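PDB 5AIM: transcription factor TAU 138 KDA subunit, which forms part of TFIIIC, which binds intragenic promoters of tRNA and 5S RNA genes for RNA polymerase III, and is represented here by its own central extended winged-helix domain. Local coordinates for residues D59-V62 with K66-A69. Residues are numbered along the deposited sequence; the frame is centred on the assembly and turned at random.
Sequences DLMV and KLGA
The carbonyl of M61, in the last full turn of helix 52-63, takes the backbone amides of K66 and L67, from the chain that returns after the helix. L67 N gives the better bond to M61 O, 3.2 Å long with an N-H...O angle of 155°; it comes from above the carbonyl plane, 60° out of it. K66 N lies closer to the same M61 O, at 2.9 Å, but its N-H points well off the oxygen, so this bond is weak. A third, longer link runs the other way, the CA-H of V62 pointing almost straight at L67 O. L67 O also accepts a hydrogen bond from a water, 2.7 Å from the water O, and this water donates its second hydrogen to V62 O and so ties the two carbonyls together.

In the apolar packing L67 is shared: its CG and CD1 meet M61, and its CB meets V62 CG2. M61 CB sits 3.8 Å from L67 CD1, and the thioether, bent at chi3 (77°), curls back to bring CE against L67 CG; M61 also touches Q15 and I18 of helix 5-24. V62 CG1 and CG2 both lie 3.8 Å from A69 CB. V62 and L67 meet at roughly a right angle.

This is the corner where the helix hands over to strand 68-71, an outer strand of the winged-helix sheet, whose G68 pairs with F81. With two amides and the water bridge serving the carbonyls, and leucine and methionine buried together, the chemistry implies a compact turn, its polar backbone atoms paired locally and its apolar side chains packed together, that sets the strand's start against the helix end.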
loop_
_atom_site.group_PDB
_atom_site.type_symbol
_atom_site.label_atom_id
_atom_site.label_comp_id
_atom_site.label_asym_id
_atom_site.label_seq_id
_atom_site.Cartn_x
_atom_site.Cartn_y
_atom_site.Cartn_z
ATOM N N ASP A 59 2.543 6.178 -3.221
ATOM C CA ASP A 59 3.665 6.567 -4.072
ATOM C C ASP A 59 4.778 7.228 -3.253
ATOM O O ASP A 59 5.973 6.917 -3.432
ATOM C CB ASP A 59 3.209 7.513 -5.184
ATOM C CG ASP A 59 2.414 6.808 -6.264
ATOM O OD1 ASP A 59 2.457 5.562 -6.326
ATOM O OD2 ASP A 59 1.752 7.507 -7.062
ATOM N N LEU A 60 4.395 8.142 -2.359
ATOM C CA LEU A 60 5.396 8.741 -1.477
ATOM C C LEU A 60 6.161 7.667 -0.713
ATOM O O LEU A 60 7.387 7.737 -0.580
ATOM C CB LEU A 60 4.770 9.726 -0.494
ATOM C CG LEU A 60 4.240 11.036 -1.063
ATOM C CD1 LEU A 60 3.738 11.915 0.068
ATOM C CD2 LEU A 60 5.303 11.755 -1.867
ATOM N N MET A 61 5.443 6.662 -0.221
ATOM C CA MET A 61 6.100 5.572 0.503
ATOM C C MET A 61 7.002 4.690 -0.364
ATOM O O MET A 61 8.066 4.256 0.079
ATOM C CB MET A 61 5.060 4.728 1.222
ATOM C CG MET A 61 4.365 5.520 2.294
ATOM S SD MET A 61 2.993 4.642 3.024
ATOM C CE MET A 61 3.859 3.495 4.093
ATOM N N VAL A 62 6.590 4.413 -1.595
ATOM C CA VAL A 62 7.462 3.654 -2.483
ATOM C C VAL A 62 8.726 4.448 -2.797
ATOM O O VAL A 62 9.834 3.902 -2.772
ATOM C CB VAL A 62 6.752 3.250 -3.790
ATOM C CG1 VAL A 62 7.748 2.659 -4.795
ATOM C CG2 VAL A 62 5.635 2.263 -3.493
ATOM N N LYS A 66 9.953 3.104 1.978
ATOM C CA LYS A 66 9.200 2.523 3.088
ATOM C C LYS A 66 8.444 1.295 2.603
ATOM O O LYS A 66 8.127 0.394 3.384
ATOM C CB LYS A 66 8.227 3.547 3.662
ATOM C CG LYS A 66 8.927 4.727 4.313
ATOM C CD LYS A 66 7.923 5.718 4.865
ATOM C CE LYS A 66 8.576 6.743 5.776
ATOM N NZ LYS A 66 9.481 7.675 5.048
ATOM N N LEU A 67 8.150 1.278 1.305
ATOM C CA LEU A 67 7.543 0.125 0.650
ATOM C C LEU A 67 8.351 -0.245 -0.567
ATOM O O LEU A 67 8.879 0.624 -1.249
ATOM C CB LEU A 67 6.129 0.448 0.183
ATOM C CG LEU A 67 5.079 0.759 1.243
ATOM C CD1 LEU A 67 3.785 1.171 0.554
ATOM C CD2 LEU A 67 4.859 -0.438 2.154
ATOM N N GLY A 68 8.435 -1.542 -0.835
ATOM C CA GLY A 68 8.921 -2.031 -2.111
ATOM C C GLY A 68 7.745 -2.143 -3.059
ATOM O O GLY A 68 6.601 -2.325 -2.619
ATOM N N ALA A 69 8.031 -2.048 -4.356
ATOM C CA ALA A 69 7.004 -2.147 -5.381
ATOM C C ALA A 69 7.551 -2.790 -6.645
ATOM O O ALA A 69 8.678 -2.520 -7.050
ATOM C CB ALA A 69 6.429 -0.773 -5.691
HETATM O O HOH W 1 10.989 0.934 -2.945
#